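Local coordinates for protein monomethylamine methyltransferase mtmB1 (Methanosarcina barkeri, PDB 1NTH) that catalyses the transfer of the methyl group from monomethylamine to the corrinoid cofactor of its partner protein MtmC, a step in methanogenesis from methylamine, at residues V18-T23 with L29-M34; E68-C73 with H282-L287. One frame throughout, in Å; residues are numbered along the deposited sequence.

From the N terminus, the chain first passes through the short strand 20-21 and turns straight into helix 24-42, whose early turns send the side chain of Lys31 back to that strand. Contact 1 closes this tight loop, with five helical residues between its segments. Helix 56-73 follows, and contact 2 joins its last turns to helix 271-288, spanning 208 intervening residues that include several strands of the TIM barrel. The two closures lie in series, neither enclosing nor crossing the other. They meet where helices 24-42 and 56-73 pack together, Lys31 O lying 4.2 Å from Cys73 SG. The N-terminal elements are thus layered outward from a barrel helix to a peripheral strand.

Contact 1 (V18-T23 with L29-M34)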
ATOM      1  N   VAL A  18     -35.116  -6.867 -24.082  1.00 25.09           N
ATOM      2  CA  VAL A  18     -35.823  -7.271 -25.294  1.00 25.88           C
ATOM      3  C   VAL A  18     -36.293  -8.723 -25.310  1.00 26.00           C
ATOM      4  O   VAL A  18     -36.788  -9.207 -26.331  1.00 25.84           O
ATOM      5  CB  VAL A  18     -34.943  -7.038 -26.538  1.00 26.71           C
ATOM      6  CG1 VAL A  18     -34.552  -5.569 -26.628  1.00 27.79           C
ATOM      7  CG2 VAL A  18     -33.699  -7.917 -26.472  1.00 27.31           C
ATOM      8  N   GLY A  19     -36.140  -9.413 -24.185  1.00 25.01           N
ATOM      9  CA  GLY A  19     -36.549 -10.804 -24.116  1.00 25.92           C
ATOM     10  C   GLY A  19     -38.049 -11.002 -24.210  1.00 26.50           C
ATOM     11  O   GLY A  19     -38.812 -10.037 -24.258  1.00 26.40           O
ATOM     12  N   GLU A  20     -38.471 -12.262 -24.234  1.00 27.04           N
ATOM     13  CA  GLU A  20     -39.887 -12.607 -24.315  1.00 27.66           C
ATOM     14  C   GLU A  20     -40.639 -12.048 -23.108  1.00 27.47           C
ATOM     15  O   GLU A  20     -40.249 -12.291 -21.965  1.00 25.35           O
ATOM     16  CB  GLU A  20     -40.045 -14.128 -24.349  1.00 28.96           C
ATOM     17  CG  GLU A  20     -41.446 -14.608 -24.689  1.00 33.56           C
ATOM     18  CD  GLU A  20     -41.621 -16.102 -24.474  1.00 36.71           C
ATOM     19  OE1 GLU A  20     -40.670 -16.864 -24.747  1.00 37.89           O
ATOM     20  OE2 GLU A  20     -42.716 -16.517 -24.038  1.00 38.68           O
ATOM     21  N   LYS A  21     -41.710 -11.299 -23.363  1.00 27.98           N
ATOM     22  CA  LYS A  21     -42.510 -10.728 -22.283  1.00 30.26           C
ATOM     23  C   LYS A  21     -43.238 -11.877 -21.598  1.00 30.28           C
ATOM     24  O   LYS A  21     -43.676 -12.823 -22.255  1.00 31.47           O
ATOM     25  CB  LYS A  21     -43.526  -9.725 -22.833  1.00 32.35           C
ATOM     26  CG  LYS A  21     -43.578  -8.415 -22.057  0.50 34.98           C
ATOM     27  CD  LYS A  21     -44.204  -8.619 -20.694  0.50 36.56           C
ATOM     28  CE  LYS A  21     -44.357  -7.322 -19.927  0.50 38.28           C
ATOM     29  NZ  LYS A  21     -45.095  -7.592 -18.663  0.50 40.25           N
ATOM     30  N   CYS A  22     -43.388 -11.786 -20.283  1.00 29.69           N
ATOM     31  CA  CYS A  22     -44.022 -12.851 -19.524  1.00 30.41           C
ATOM     32  C   CYS A  22     -44.394 -12.340 -18.131  1.00 29.56           C
ATOM     33  O   CYS A  22     -43.636 -11.580 -17.530  1.00 30.91           O
ATOM     34  CB  CYS A  22     -43.023 -14.016 -19.445  1.00 33.01           C
ATOM     35  SG  CYS A  22     -43.352 -15.333 -18.275  1.00 34.89           S
ATOM     36  N   THR A  23     -45.562 -12.727 -17.621  1.00 27.45           N
ATOM     37  CA  THR A  23     -45.963 -12.287 -16.287  1.00 26.12           C
ATOM     38  C   THR A  23     -45.240 -13.174 -15.283  1.00 24.14           C
ATOM     39  O   THR A  23     -44.818 -14.279 -15.623  1.00 23.54           O
ATOM     40  CB  THR A  23     -47.485 -12.418 -16.055  1.00 27.15           C
ATOM     41  OG1 THR A  23     -47.843 -13.803 -15.985  1.00 28.13           O
ATOM     42  CG2 THR A  23     -48.256 -11.750 -17.185  1.00 28.07           C
ATOM     43  N   LEU A  29     -46.034 -20.169 -11.869  1.00 21.65           N
ATOM     44  CA  LEU A  29     -47.107 -21.154 -11.858  1.00 22.25           C
ATOM     45  C   LEU A  29     -47.237 -22.013 -13.108  1.00 21.68           C
ATOM     46  O   LEU A  29     -48.115 -22.878 -13.175  1.00 23.14           O
ATOM     47  CB  LEU A  29     -48.434 -20.440 -11.591  1.00 22.38           C
ATOM     48  CG  LEU A  29     -48.426 -19.454 -10.417  1.00 23.85           C
ATOM     49  CD1 LEU A  29     -49.801 -18.812 -10.283  1.00 25.21           C
ATOM     50  CD2 LEU A  29     -48.036 -20.171  -9.132  1.00 24.65           C
ATOM     51  N   MET A  30     -46.369 -21.792 -14.091  1.00 21.06           N
ATOM     52  CA  MET A  30     -46.437 -22.563 -15.321  1.00 21.90           C
ATOM     53  C   MET A  30     -45.091 -22.986 -15.909  1.00 22.16           C
ATOM     54  O   MET A  30     -44.751 -24.164 -15.892  1.00 20.78           O
ATOM     55  CB  MET A  30     -47.240 -21.789 -16.373  1.00 23.29           C
ATOM     56  CG  MET A  30     -47.326 -22.472 -17.729  1.00 24.63           C
ATOM     57  SD  MET A  30     -48.409 -21.598 -18.883  1.00 27.53           S
ATOM     58  CE  MET A  30     -47.342 -20.231 -19.374  1.00 27.88           C
ATOM     59  N   LYS A  31     -44.320 -22.032 -16.422  1.00 21.78           N
ATOM     60  CA  LYS A  31     -43.046 -22.364 -17.046  1.00 21.07           C
ATOM     61  C   LYS A  31     -42.084 -23.179 -16.182  1.00 20.96           C
ATOM     62  O   LYS A  31     -41.597 -24.227 -16.612  1.00 20.91           O
ATOM     63  CB  LYS A  31     -42.365 -21.089 -17.549  1.00 22.67           C
ATOM     64  CG  LYS A  31     -43.127 -20.424 -18.694  1.00 26.91           C
ATOM     65  CD  LYS A  31     -42.419 -19.187 -19.210  1.00 30.60           C
ATOM     66  CE  LYS A  31     -43.220 -18.515 -20.318  1.00 32.13           C
ATOM     67  NZ  LYS A  31     -43.397 -19.409 -21.493  1.00 34.87           N
ATOM     68  N   ILE A  32     -41.818 -22.715 -14.968  1.00 19.73           N
ATOM     69  CA  ILE A  32     -40.906 -23.428 -14.079  1.00 20.43           C
ATOM     70  C   ILE A  32     -41.429 -24.795 -13.638  1.00 19.77           C
ATOM     71  O   ILE A  32     -40.769 -25.810 -13.847  1.00 19.86           O
ATOM     72  CB  ILE A  32     -40.567 -22.575 -12.833  1.00 20.09           C
ATOM     73  CG1 ILE A  32     -39.729 -21.363 -13.255  1.00 21.34           C
ATOM     74  CG2 ILE A  32     -39.814 -23.409 -11.802  1.00 21.62           C
ATOM     75  CD1 ILE A  32     -38.406 -21.725 -13.899  1.00 21.72           C
ATOM     76  N   PRO A  33     -42.625 -24.847 -13.027  1.00 18.90           N
ATOM     77  CA  PRO A  33     -43.130 -26.158 -12.602  1.00 18.56           C
ATOM     78  C   PRO A  33     -43.306 -27.165 -13.742  1.00 18.38           C
ATOM     79  O   PRO A  33     -43.063 -28.355 -13.559  1.00 20.29           O
ATOM     80  CB  PRO A  33     -44.444 -25.815 -11.893  1.00 18.53           C
ATOM     81  CG  PRO A  33     -44.879 -24.548 -12.567  1.00 20.02           C
ATOM     82  CD  PRO A  33     -43.578 -23.779 -12.680  1.00 19.71           C
ATOM     83  N   MET A  34     -43.718 -26.697 -14.917  1.00 18.70           N
ATOM     84  CA  MET A  34     -43.894 -27.598 -16.053  1.00 18.84           C
ATOM     85  C   MET A  34     -42.570 -28.221 -16.489  1.00 19.61           C
ATOM     86  O   MET A  34     -42.480 -29.431 -16.697  1.00 18.61           O
ATOM     87  CB  MET A  34     -44.507 -26.860 -17.248  1.00 20.22           C
ATOM     88  CG  MET A  34     -46.020 -26.710 -17.194  1.00 20.48           C
ATOM     89  SD  MET A  34     -46.634 -25.820 -18.636  1.00 23.44           S
ATOM     90  CE  MET A  34     -46.527 -27.071 -19.901  1.00 23.22           C
TER
HETATM   91  O   HOH W   1     -40.886 -18.927 -22.736  1.00 53.50           O
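The side chain of Lys31 leaves its helix with CG anti to the carbonyl carbon (chi1 -66°) and runs fully extended as far as CE, where a bend at chi4 (-62°) swings NZ toward Glu20. Glu20 extends from the opposite direction, its CG anti to the backbone N (chi1 -169°) and the chain staying straight beyond CG, which brings OE2 near NZ. The motif is a strand-to-helix turn: strand 20-21, at the margin of a small mixed sheet, leads directly into helix 24-42, and Thr23 sits at the N-cap, its OG1 bonded to the N of Asp26. This corner lies at the periphery of the TIM-barrel protein.

Cys22 SG rests in van der Waals contact against the end of the lysine's methylene chain, 3.8 Å from Lys31 CE, with Lys31 CD next at 4.1 Å. A compact sulfur suits this buried place, where it also touches Ile83 of the adjoining strand. The long lysine suits its own place as well: its methylenes pack against Cys22 and Ile83, while its ammonium group meets the exposed Glu20. Backbone hydrogen bonds of Glu20 with Ile83 and of Cys22 with His81 join this short strand to strand 82-84 and the residue before it.

The two charges attract, but their direct link is loose, a long salt bridge of 3.9 Å between Glu20 OE2 and Lys31 NZ. A water also bridges the pair: it donates to Glu20 OE1 at 2.9 Å and accepts from Lys31 NZ at 2.8 Å, linking the ammonium group to the second carboxylate oxygen.

Contact 2 (E68-C73 with H282-L287); sequences EMLLEC and HINAVL
Leu70 and Asn284 mark the nearest backbones, their CA atoms 7.4 Å apart, where two helical segments pass each other with axes 10.4 Å apart at closest approach and N-to-C directions 60° apart. Segment 68-73 keeps regular helical bonds, while in segment 282-287 the bonds are mostly weak toward the end of the helix: Leu287 N bonds to Asn284 O, three residues back, and only weakly to Ile283 O.

From 68-73 a single side chain, Leu70, makes the contact. It projects with CG anti to the backbone N (chi1 -174°), presenting both methyls to the other helix. CD2 rests against Ile283 CG2 (3.6 Å) and Leu287 CD2 (4.0 Å), side chains one turn apart, and against the backbone N of Asn284 (3.9 Å). Branched aliphatic residues suit this buried seam, since their methyls fill it from both helices.

Helix 271-288 is one of the helices of the TIM barrel, lying in sequence between the parallel strands 255-259 and 293-300, and helix 56-73, which precedes the barrel strands in the chain, packs on its outer side. Ile91 of helix 88-95 touches both Ile283 and Leu287 and extends the apolar patch.

The other methyl of Leu70 meets Asn284, whose side chain stands at about a right angle to it: CD1 is 4.0 Å from Asn284 OD1 and 4.1 Å from its CB. No hydrogen bond is made here, and this buried amide is satisfied elsewhere. Tyr86 OH bonds to Asn284 OD1, and Gln232 OE1 accepts from ND2, so both ends of the amide are gripped. Tyr86 itself also touches Leu70 and Leu287.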
ATOM      1  N   GLU A  68     -30.455 -28.716 -18.826  1.00 19.72           N
ATOM      2  CA  GLU A  68     -31.572 -28.507 -19.743  1.00 20.04           C
ATOM      3  C   GLU A  68     -32.604 -27.540 -19.177  1.00 19.13           C
ATOM      4  O   GLU A  68     -33.218 -26.772 -19.919  1.00 18.68           O
ATOM      5  CB  GLU A  68     -32.240 -29.847 -20.064  0.65 22.00           C
ATOM      6  CG  GLU A  68     -33.121 -29.818 -21.305  0.65 24.40           C
ATOM      7  CD  GLU A  68     -33.757 -31.164 -21.607  0.65 26.47           C
ATOM      8  OE1 GLU A  68     -33.088 -32.203 -21.407  0.65 25.95           O
ATOM      9  OE2 GLU A  68     -34.922 -31.182 -22.057  0.65 26.67           O
ATOM     10  N   MET A  69     -32.800 -27.576 -17.864  1.00 17.43           N
ATOM     11  CA  MET A  69     -33.738 -26.666 -17.222  1.00 18.50           C
ATOM     12  C   MET A  69     -33.297 -25.229 -17.495  1.00 18.88           C
ATOM     13  O   MET A  69     -34.089 -24.384 -17.916  1.00 19.27           O
ATOM     14  CB  MET A  69     -33.742 -26.928 -15.714  0.60 17.86           C
ATOM     15  CG  MET A  69     -34.722 -26.091 -14.909  0.60 18.03           C
ATOM     16  SD  MET A  69     -36.422 -26.681 -15.046  0.60 18.85           S
ATOM     17  CE  MET A  69     -37.304 -25.345 -14.268  0.60 16.82           C
ATOM     18  N   LEU A  70     -32.021 -24.949 -17.254  1.00 17.65           N
ATOM     19  CA  LEU A  70     -31.500 -23.605 -17.470  1.00 17.75           C
ATOM     20  C   LEU A  70     -31.553 -23.201 -18.939  1.00 17.10           C
ATOM     21  O   LEU A  70     -31.951 -22.084 -19.271  1.00 18.49           O
ATOM     22  CB  LEU A  70     -30.055 -23.517 -16.965  1.00 17.49           C
ATOM     23  CG  LEU A  70     -29.420 -22.124 -16.992  1.00 17.83           C
ATOM     24  CD1 LEU A  70     -30.214 -21.166 -16.109  1.00 18.49           C
ATOM     25  CD2 LEU A  70     -27.977 -22.224 -16.504  1.00 18.72           C
ATOM     26  N   LEU A  71     -31.158 -24.116 -19.817  1.00 17.68           N
ATOM     27  CA  LEU A  71     -31.145 -23.849 -21.249  1.00 18.60           C
ATOM     28  C   LEU A  71     -32.525 -23.595 -21.857  1.00 20.03           C
ATOM     29  O   LEU A  71     -32.699 -22.675 -22.660  1.00 19.94           O
ATOM     30  CB  LEU A  71     -30.481 -25.013 -21.987  1.00 18.13           C
ATOM     31  CG  LEU A  71     -30.504 -24.924 -23.516  1.00 19.57           C
ATOM     32  CD1 LEU A  71     -29.691 -23.723 -23.987  1.00 20.50           C
ATOM     33  CD2 LEU A  71     -29.947 -26.206 -24.106  1.00 21.24           C
ATOM     34  N   GLU A  72     -33.504 -24.405 -21.472  1.00 21.67           N
ATOM     35  CA  GLU A  72     -34.853 -24.280 -22.028  1.00 23.77           C
ATOM     36  C   GLU A  72     -35.712 -23.176 -21.409  1.00 23.82           C
ATOM     37  O   GLU A  72     -36.491 -22.527 -22.110  1.00 24.41           O
ATOM     38  CB  GLU A  72     -35.588 -25.613 -21.918  0.70 26.08           C
ATOM     39  CG  GLU A  72     -34.946 -26.734 -22.713  0.70 29.76           C
ATOM     40  CD  GLU A  72     -34.901 -26.444 -24.202  0.70 33.19           C
ATOM     41  OE1 GLU A  72     -35.955 -26.097 -24.771  0.70 34.86           O
ATOM     42  OE2 GLU A  72     -33.812 -26.570 -24.804  0.70 35.11           O
ATOM     43  N   CYS A  73     -35.573 -22.957 -20.106  1.00 22.29           N
ATOM     44  CA  CYS A  73     -36.357 -21.933 -19.423  1.00 22.14           C
ATOM     45  C   CYS A  73     -35.752 -20.546 -19.505  1.00 22.39           C
ATOM     46  O   CYS A  73     -36.416 -19.585 -19.894  1.00 21.26           O
ATOM     47  CB  CYS A  73     -36.528 -22.281 -17.946  1.00 22.88           C
ATOM     48  SG  CYS A  73     -37.561 -23.715 -17.634  1.00 25.67           S
ATOM     49  N   HIS A 282     -26.898 -23.465  -9.719  1.00 16.95           N
ATOM     50  CA  HIS A 282     -25.464 -23.572  -9.435  1.00 16.60           C
ATOM     51  C   HIS A 282     -24.762 -23.180 -10.737  1.00 16.95           C
ATOM     52  O   HIS A 282     -23.765 -22.458 -10.736  1.00 16.86           O
ATOM     53  CB  HIS A 282     -25.058 -25.009  -9.075  1.00 15.99           C
ATOM     54  CG  HIS A 282     -25.144 -25.328  -7.614  1.00 16.95           C
ATOM     55  ND1 HIS A 282     -26.343 -25.449  -6.944  1.00 17.02           N
ATOM     56  CD2 HIS A 282     -24.174 -25.574  -6.699  1.00 15.03           C
ATOM     57  CE1 HIS A 282     -26.107 -25.758  -5.679  1.00 17.20           C
ATOM     58  NE2 HIS A 282     -24.800 -25.840  -5.505  1.00 16.78           N
ATOM     59  N   ILE A 283     -25.294 -23.667 -11.856  1.00 16.03           N
ATOM     60  CA  ILE A 283     -24.730 -23.356 -13.163  1.00 15.18           C
ATOM     61  C   ILE A 283     -24.943 -21.877 -13.510  1.00 15.75           C
ATOM     62  O   ILE A 283     -24.041 -21.211 -14.016  1.00 16.11           O
ATOM     63  CB  ILE A 283     -25.369 -24.247 -14.269  1.00 14.86           C
ATOM     64  CG1 ILE A 283     -24.994 -25.717 -14.035  1.00 14.94           C
ATOM     65  CG2 ILE A 283     -24.888 -23.805 -15.644  1.00 16.15           C
ATOM     66  CD1 ILE A 283     -25.733 -26.709 -14.950  1.00 17.15           C
ATOM     67  N   ASN A 284     -26.135 -21.359 -13.230  1.00 14.76           N
ATOM     68  CA  ASN A 284     -26.425 -19.959 -13.527  1.00 15.26           C
ATOM     69  C   ASN A 284     -25.478 -19.021 -12.770  1.00 16.35           C
ATOM     70  O   ASN A 284     -25.164 -17.932 -13.245  1.00 16.74           O
ATOM     71  CB  ASN A 284     -27.876 -19.624 -13.166  1.00 17.22           C
ATOM     72  CG  ASN A 284     -28.310 -18.281 -13.713  1.00 16.47           C
ATOM     73  OD1 ASN A 284     -28.158 -18.015 -14.903  1.00 18.92           O
ATOM     74  ND2 ASN A 284     -28.856 -17.427 -12.850  1.00 18.50           N
ATOM     75  N   ALA A 285     -25.019 -19.456 -11.601  1.00 15.20           N
ATOM     76  CA  ALA A 285     -24.116 -18.649 -10.789  1.00 16.50           C
ATOM     77  C   ALA A 285     -22.846 -18.258 -11.544  1.00 15.71           C
ATOM     78  O   ALA A 285     -22.414 -17.109 -11.484  1.00 16.15           O
ATOM     79  CB  ALA A 285     -23.744 -19.404  -9.517  1.00 14.07           C
ATOM     80  N   VAL A 286     -22.251 -19.208 -12.259  1.00 17.44           N
ATOM     81  CA  VAL A 286     -21.012 -18.921 -12.979  1.00 17.69           C
ATOM     82  C   VAL A 286     -21.242 -18.303 -14.352  1.00 20.31           C
ATOM     83  O   VAL A 286     -20.305 -17.877 -15.026  1.00 22.35           O
ATOM     84  CB  VAL A 286     -20.149 -20.202 -13.129  1.00 18.12           C
ATOM     85  CG1 VAL A 286     -19.822 -20.758 -11.755  1.00 18.24           C
ATOM     86  CG2 VAL A 286     -20.881 -21.256 -13.964  1.00 20.11           C
ATOM     87  N   LEU A 287     -22.504 -18.232 -14.747  1.00 18.87           N
ATOM     88  CA  LEU A 287     -22.880 -17.685 -16.038  1.00 20.76           C
ATOM     89  C   LEU A 287     -23.332 -16.232 -15.895  1.00 20.60           C
ATOM     90  O   LEU A 287     -22.710 -15.314 -16.430  1.00 23.83           O
ATOM     91  CB  LEU A 287     -24.001 -18.561 -16.614  1.00 22.73           C
ATOM     92  CG  LEU A 287     -24.536 -18.439 -18.037  1.00 24.92           C
ATOM     93  CD1 LEU A 287     -23.415 -18.565 -19.050  1.00 22.91           C
ATOM     94  CD2 LEU A 287     -25.570 -19.542 -18.254  1.00 24.89           C
TER